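Local atomic coordinates of regulator of nonsense transcripts 2 (Homo sapiens, PDB entry 4CEM), a protein that takes part in nonsense-mediated mRNA decay as UPF2, here its first MIF4G domain, an all-helical module that probably acts as a scaffold. Residues Q33-P36 with D37-E41; K241-F244 with T245-K249; S289-K292 with L293-N296. One frame throughout, in Å; residues are numbered along the deposited sequence.

How the interactions relate
The three contacts are local ones, met in series along a single, largely helical chain. Interaction 1 comes first, in the loop that joins helix 6-33 to helix 42-46. Interaction 2 follows far along the sequence in the middle of helix 230-259, and interaction 3 lies on helix 283-303. Both of these are in the MIF4G domain, their centres about 14 Å apart: L247 CD1 meets L293 CD1 at 3.8 Å, so turns of neighbouring helices pack together. Interaction 1 touches neither, its centre about 44 Å from interaction 2 and about 49 Å from interaction 3. The loop contact and the helix-pair contact thus lie on opposite sides of the chain's centre.

Interaction 1. Residues Q33-P36 with D37-E41; sequences QNAP and DSRPE
R39 lays its guanidinium group over A35, whose CB sits above one face of the flat group, displaced toward its rim and 4.1 Å from R39 NH2. The other terminal nitrogen, R39 NH1, comes to 3.6 Å from P36 CA, while lower down the chain R39 CG rests against A35 O at 3.6 Å. With CG anti to its own carbonyl carbon (chi1 -65°) and the chain extended from CG to NE, the arginine runs back along the turn it has just left. That turn is a short piece of 3-10 geometry at P36 and D37. Its main bond runs from S38 N to A35 O, 3.0 Å long with an N-H...O angle of 151°. A weak second bond, R39 N to P36 O at 3.4 Å, follows one residue later. The charged end is fixed from outside the turn: R39 NH2 donates to the backbone O of H114, so the guanidinium is tethered while its face covers the alanine methyl. A35 itself is buried and touches H114 and Q115. In this way the surface loop between helix 6-33 and helix 42-46 is fastened to helix 103-116.

Interaction 2. Residues K241-F244 with T245-K249; sequences KEYF and TSLTK
Two turns in the middle of helix 230-259, a long helix of the MIF4G domain, make up this contact, with the regular i to i+4 backbone bonds running through it. K241 O accepts twice from one residue: T245 N closes the helical bond, and the hydroxyl T245 OG1 donates to the same oxygen at 2.9 Å, from above the carbonyl plane. The threonine can fold back like this because its OG1 is anti to the carbonyl carbon (chi1 -67°), which leaves CG2 anti to the backbone N. One residue further on, S246 N bonds to E242 O with an N-H...O angle of 175°, and L247 N binds Y243 O at 2.8 Å. Of the side chains, F244 does most of the touching. Its ring has T248 OG1 over one face, with CZ the nearest ring atom at 3.9 Å, and the side chain also touches A301, L304 and E306. A leucine in place of F244 would probably leave T248 OG1 without the flat surface beneath it and open a gap toward A301 and L304. Y243 goes to another side, its CE2 4.5 Å from L247 CB and its ring edge-to-face with H186, which also bonds S246 OG. The chemistry is divided by face: buried Y243, F244 and L247 bring carbon surface to the surrounding helices and loops, while the exposed T245 spends its hydroxyl on its own helix, giving K241 O a second donor.

Interaction 3. Residues S289-K292 with L293-N296; sequences SYQK and LLAN
Y290 O takes the N-H of L294 at 2.7 Å, one of four consecutive i to i+4 bonds in helix 283-303, a helix of the all-helical MIF4G domain. L293 N reaches S289 O at 2.9 Å before it, and A295 N and N296 N go on to Q291 O and K292 O after it. On the side of the helix facing L311, L294 is flanked by two residues of the preceding turn. Y290 crosses it at a slant: the phenol OH stands 4.1 Å from L294 CD1, and ring atom CE2 is 4.4 Å from the other methyl, CD2. Q291 instead lies side by side with the leucine and points the same way; its chain bends at chi2 (-67°), which brings the amide back toward the leucine. The leucine therefore has the tyrosine slanting across both methyls and the glutamine alongside. Both Y290 and L294 also touch L311, so the segment that follows helix 283-303 folds back on this turn. The face toward the rest of the domain is formed differently. L293 turns to H250 and L251 of helix 230-259, and N296 touches V189 and I193 of helix 189-204. Within helix 283-303 itself, the backbone O of L293 also accepts from S297 OG. Among the side chains of these two turns, the closest approach to L294 is that of Q291 OE1, 3.5 Å from L294 CD2.

Interaction 1. Residues Q33-P36 with D37-E41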
loop_
_atom_site.group_PDB
_atom_site.type_symbol
_atom_site.label_atom_id
_atom_site.label_comp_id
_atom_site.label_asym_id
_atom_site.label_seq_id
_atom_site.Cartn_x
_atom_site.Cartn_y
_atom_site.Cartn_z
ATOM N N GLN A 33 -9.087 0.689 -19.096
ATOM C CA GLN A 33 -8.272 0.762 -20.301
ATOM C C GLN A 33 -9.129 1.001 -21.538
ATOM O O GLN A 33 -8.696 1.681 -22.469
ATOM C CB GLN A 33 -7.460 -0.518 -20.478
ATOM C CG GLN A 33 -6.412 -0.718 -19.405
ATOM C CD GLN A 33 -5.483 -1.874 -19.705
ATOM O OE1 GLN A 33 -5.876 -2.862 -20.325
ATOM N NE2 GLN A 33 -4.239 -1.753 -19.266
ATOM N N ASN A 34 -10.346 0.458 -21.540
ATOM C CA ASN A 34 -11.258 0.602 -22.683
ATOM C C ASN A 34 -12.099 1.888 -22.665
ATOM O O ASN A 34 -12.841 2.150 -23.598
ATOM C CB ASN A 34 -12.181 -0.613 -22.765
ATOM C CG ASN A 34 -12.582 -0.948 -24.186
ATOM O OD1 ASN A 34 -11.729 -1.144 -25.049
ATOM N ND2 ASN A 34 -13.879 -1.038 -24.433
ATOM N N ALA A 35 -11.960 2.695 -21.617
ATOM C CA ALA A 35 -12.756 3.920 -21.431
ATOM C C ALA A 35 -12.782 4.918 -22.600
ATOM O O ALA A 35 -13.848 5.430 -22.947
ATOM C CB ALA A 35 -12.297 4.642 -20.168
ATOM N N PRO A 36 -11.617 5.219 -23.200
ATOM C CA PRO A 36 -11.584 6.311 -24.168
ATOM C C PRO A 36 -12.667 6.227 -25.225
ATOM O O PRO A 36 -13.425 7.182 -25.421
ATOM C CB PRO A 36 -10.209 6.165 -24.813
ATOM C CG PRO A 36 -9.373 5.563 -23.746
ATOM C CD PRO A 36 -10.281 4.632 -22.998
ATOM N N ASP A 37 -12.765 5.073 -25.867
ATOM C CA ASP A 37 -13.607 4.935 -27.046
ATOM C C ASP A 37 -15.090 5.139 -26.755
ATOM O O ASP A 37 -15.860 5.353 -27.684
ATOM C CB ASP A 37 -13.374 3.578 -27.713
ATOM C CG ASP A 37 -11.912 3.345 -28.060
ATOM O OD1 ASP A 37 -11.299 4.229 -28.699
ATOM O OD2 ASP A 37 -11.377 2.280 -27.679
ATOM N N SER A 38 -15.495 5.085 -25.485
ATOM C CA SER A 38 -16.902 5.285 -25.138
ATOM C C SER A 38 -17.145 6.188 -23.912
ATOM O O SER A 38 -17.940 5.852 -23.035
ATOM C CB SER A 38 -17.591 3.930 -24.946
ATOM O OG SER A 38 -17.337 3.405 -23.658
ATOM N N ARG A 39 -16.478 7.338 -23.865
ATOM C CA ARG A 39 -16.890 8.398 -22.957
ATOM C C ARG A 39 -18.127 9.069 -23.554
ATOM O O ARG A 39 -18.298 9.068 -24.775
ATOM C CB ARG A 39 -15.761 9.408 -22.737
ATOM C CG ARG A 39 -14.559 8.800 -22.040
ATOM C CD ARG A 39 -13.752 9.832 -21.289
ATOM N NE ARG A 39 -12.751 9.238 -20.396
ATOM C CZ ARG A 39 -11.499 8.918 -20.736
ATOM N NH1 ARG A 39 -11.053 9.092 -21.982
ATOM N NH2 ARG A 39 -10.676 8.417 -19.818
ATOM N N PRO A 40 -19.007 9.628 -22.707
ATOM C CA PRO A 40 -20.216 10.260 -23.248
ATOM C C PRO A 40 -19.915 11.595 -23.932
ATOM O O PRO A 40 -18.806 12.108 -23.816
ATOM C CB PRO A 40 -21.100 10.472 -22.009
ATOM C CG PRO A 40 -20.414 9.761 -20.878
ATOM C CD PRO A 40 -18.966 9.708 -21.240
ATOM N N GLU A 41 -20.900 12.157 -24.627
ATOM C CA GLU A 41 -20.687 13.394 -25.388
ATOM C C GLU A 41 -21.495 14.580 -24.862
ATOM O O GLU A 41 -22.356 14.431 -23.989
ATOM C CB GLU A 41 -20.942 13.196 -26.891
ATOM C CG GLU A 41 -21.463 11.829 -27.318
ATOM C CD GLU A 41 -20.932 11.414 -28.680
ATOM O OE1 GLU A 41 -19.690 11.387 -28.850
ATOM O OE2 GLU A 41 -21.749 11.110 -29.577
#

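Interaction 2. Residues K241-F244 with T245-K249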
loop_
_atom_site.group_PDB
_atom_site.type_symbol
_atom_site.label_atom_id
_atom_site.label_comp_id
_atom_site.label_asym_id
_atom_site.label_seq_id
_atom_site.Cartn_x
_atom_site.Cartn_y
_atom_site.Cartn_z
ATOM N N LYS A 241 13.804 -6.906 -1.991
ATOM C CA LYS A 241 14.845 -7.796 -1.449
ATOM C C LYS A 241 15.977 -7.002 -0.832
ATOM O O LYS A 241 16.476 -7.330 0.243
ATOM C CB LYS A 241 15.399 -8.734 -2.532
ATOM C CG LYS A 241 14.810 -10.140 -2.472
ATOM C CD LYS A 241 14.449 -10.696 -3.844
ATOM C CE LYS A 241 13.710 -12.023 -3.726
ATOM N NZ LYS A 241 13.147 -12.455 -5.034
ATOM N N GLU A 242 16.370 -5.951 -1.535
ATOM C CA GLU A 242 17.389 -5.029 -1.073
ATOM C C GLU A 242 16.963 -4.362 0.236
ATOM O O GLU A 242 17.772 -4.215 1.151
ATOM C CB GLU A 242 17.624 -3.989 -2.155
ATOM C CG GLU A 242 18.857 -3.143 -1.984
ATOM C CD GLU A 242 18.872 -2.020 -2.994
ATOM O OE1 GLU A 242 18.501 -2.276 -4.161
ATOM O OE2 GLU A 242 19.232 -0.885 -2.619
ATOM N N TYR A 243 15.698 -3.964 0.324
ATOM C CA TYR A 243 15.148 -3.461 1.582
ATOM C C TYR A 243 15.202 -4.553 2.632
ATOM O O TYR A 243 15.636 -4.328 3.757
ATOM C CB TYR A 243 13.698 -3.015 1.417
ATOM C CG TYR A 243 13.107 -2.397 2.665
ATOM C CD1 TYR A 243 13.197 -1.026 2.895
ATOM C CD2 TYR A 243 12.450 -3.176 3.609
ATOM C CE1 TYR A 243 12.654 -0.451 4.032
ATOM C CE2 TYR A 243 11.899 -2.613 4.750
ATOM C CZ TYR A 243 12.003 -1.249 4.960
ATOM O OH TYR A 243 11.464 -0.679 6.094
ATOM N N PHE A 244 14.742 -5.739 2.251
ATOM C CA PHE A 244 14.716 -6.869 3.156
ATOM C C PHE A 244 16.110 -7.195 3.675
ATOM O O PHE A 244 16.283 -7.505 4.858
ATOM C CB PHE A 244 14.127 -8.099 2.472
ATOM C CG PHE A 244 14.186 -9.324 3.322
ATOM C CD1 PHE A 244 13.336 -9.461 4.405
ATOM C CD2 PHE A 244 15.120 -10.320 3.069
ATOM C CE1 PHE A 244 13.394 -10.586 5.215
ATOM C CE2 PHE A 244 15.185 -11.445 3.875
ATOM C CZ PHE A 244 14.320 -11.579 4.953
ATOM N N THR A 245 17.091 -7.149 2.779
ATOM C CA THR A 245 18.498 -7.291 3.154
ATOM C C THR A 245 18.893 -6.266 4.231
ATOM O O THR A 245 19.379 -6.620 5.312
ATOM C CB THR A 245 19.396 -7.104 1.924
ATOM O OG1 THR A 245 19.175 -8.189 1.016
ATOM C CG2 THR A 245 20.866 -7.045 2.325
ATOM N N SER A 246 18.664 -4.996 3.919
ATOM C CA SER A 246 18.894 -3.914 4.858
ATOM C C SER A 246 18.213 -4.190 6.204
ATOM O O SER A 246 18.815 -4.006 7.255
ATOM C CB SER A 246 18.402 -2.592 4.256
ATOM O OG SER A 246 17.978 -1.703 5.263
ATOM N N LEU A 247 16.965 -4.644 6.165
ATOM C CA LEU A 247 16.192 -4.894 7.386
ATOM C C LEU A 247 16.771 -6.039 8.215
ATOM O O LEU A 247 16.639 -6.056 9.440
ATOM C CB LEU A 247 14.729 -5.197 7.037
ATOM C CG LEU A 247 13.778 -5.484 8.203
ATOM C CD1 LEU A 247 13.595 -4.251 9.076
ATOM C CD2 LEU A 247 12.439 -5.974 7.676
ATOM N N THR A 248 17.397 -7.001 7.541
ATOM C CA THR A 248 17.961 -8.168 8.211
ATOM C C THR A 248 19.307 -7.826 8.848
ATOM O O THR A 248 19.638 -8.345 9.915
ATOM C CB THR A 248 18.042 -9.375 7.251
ATOM O OG1 THR A 248 16.903 -10.211 7.471
ATOM C CG2 THR A 248 19.306 -10.196 7.468
ATOM N N LYS A 249 20.066 -6.939 8.208
ATOM C CA LYS A 249 21.212 -6.299 8.866
ATOM C C LYS A 249 20.785 -5.674 10.195
ATOM O O LYS A 249 21.352 -5.976 11.241
ATOM C CB LYS A 249 21.838 -5.218 7.976
ATOM C CG LYS A 249 23.120 -5.634 7.270
ATOM C CD LYS A 249 22.883 -6.652 6.161
ATOM C CE LYS A 249 24.072 -6.716 5.211
ATOM N NZ LYS A 249 23.964 -7.835 4.233
#

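Interaction 3. Residues S289-K292 with L293-N296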
loop_
_atom_site.group_PDB
_atom_site.type_symbol
_atom_site.label_atom_id
_atom_site.label_comp_id
_atom_site.label_asym_id
_atom_site.label_seq_id
_atom_site.Cartn_x
_atom_site.Cartn_y
_atom_site.Cartn_z
ATOM N N SER A 289 11.043 -3.063 21.060
ATOM C CA SER A 289 11.160 -2.735 19.641
ATOM C C SER A 289 11.872 -3.830 18.850
ATOM O O SER A 289 11.645 -3.973 17.646
ATOM C CB SER A 289 11.905 -1.415 19.453
ATOM O OG SER A 289 13.297 -1.601 19.617
ATOM N N TYR A 290 12.751 -4.582 19.514
ATOM C CA TYR A 290 13.354 -5.762 18.897
ATOM C C TYR A 290 12.253 -6.757 18.547
ATOM O O TYR A 290 12.182 -7.237 17.414
ATOM C CB TYR A 290 14.385 -6.419 19.825
ATOM C CG TYR A 290 14.907 -7.753 19.320
ATOM C CD1 TYR A 290 16.011 -7.818 18.473
ATOM C CD2 TYR A 290 14.292 -8.951 19.692
ATOM C CE1 TYR A 290 16.488 -9.037 18.010
ATOM C CE2 TYR A 290 14.762 -10.172 19.235
ATOM C CZ TYR A 290 15.857 -10.210 18.394
ATOM O OH TYR A 290 16.321 -11.420 17.936
ATOM N N GLN A 291 11.393 -7.048 19.522
ATOM C CA GLN A 291 10.287 -7.984 19.324
ATOM C C GLN A 291 9.404 -7.598 18.141
ATOM O O GLN A 291 8.934 -8.468 17.404
ATOM C CB GLN A 291 9.436 -8.106 20.596
ATOM C CG GLN A 291 9.980 -9.096 21.612
ATOM C CD GLN A 291 9.910 -10.533 21.124
ATOM O OE1 GLN A 291 10.674 -10.942 20.250
ATOM N NE2 GLN A 291 8.995 -11.310 21.695
ATOM N N LYS A 292 9.189 -6.297 17.964
ATOM C CA LYS A 292 8.400 -5.783 16.843
ATOM C C LYS A 292 9.179 -5.825 15.525
ATOM O O LYS A 292 8.593 -6.080 14.472
ATOM C CB LYS A 292 7.913 -4.363 17.143
ATOM C CG LYS A 292 6.928 -4.322 18.297
ATOM C CD LYS A 292 6.507 -2.912 18.670
ATOM C CE LYS A 292 5.461 -2.964 19.771
ATOM N NZ LYS A 292 5.342 -1.687 20.525
ATOM N N LEU A 293 10.489 -5.578 15.588
ATOM C CA LEU A 293 11.357 -5.674 14.410
ATOM C C LEU A 293 11.500 -7.128 13.946
ATOM O O LEU A 293 11.568 -7.401 12.746
ATOM C CB LEU A 293 12.741 -5.091 14.705
ATOM C CG LEU A 293 13.628 -4.864 13.474
ATOM C CD1 LEU A 293 13.319 -3.518 12.833
ATOM C CD2 LEU A 293 15.105 -4.968 13.835
ATOM N N LEU A 294 11.561 -8.051 14.904
ATOM C CA LEU A 294 11.565 -9.488 14.609
ATOM C C LEU A 294 10.244 -9.900 13.954
ATOM O O LEU A 294 10.244 -10.647 12.980
ATOM C CB LEU A 294 11.788 -10.290 15.896
ATOM C CG LEU A 294 11.882 -11.818 15.808
ATOM C CD1 LEU A 294 13.246 -12.261 15.300
ATOM C CD2 LEU A 294 11.600 -12.437 17.167
ATOM N N ALA A 295 9.127 -9.402 14.489
ATOM C CA ALA A 295 7.801 -9.713 13.950
ATOM C C ALA A 295 7.655 -9.237 12.502
ATOM O O ALA A 295 7.222 -9.994 11.632
ATOM C CB ALA A 295 6.713 -9.102 14.820
ATOM N N ASN A 296 8.028 -7.987 12.253
ATOM C CA ASN A 296 7.997 -7.416 10.906
ATOM C C ASN A 296 8.955 -8.091 9.929
ATOM O O ASN A 296 8.665 -8.187 8.736
ATOM C CB ASN A 296 8.336 -5.928 10.955
ATOM C CG ASN A 296 7.291 -5.118 11.676
ATOM O OD1 ASN A 296 6.170 -5.574 11.883
ATOM N ND2 ASN A 296 7.651 -3.906 12.064
#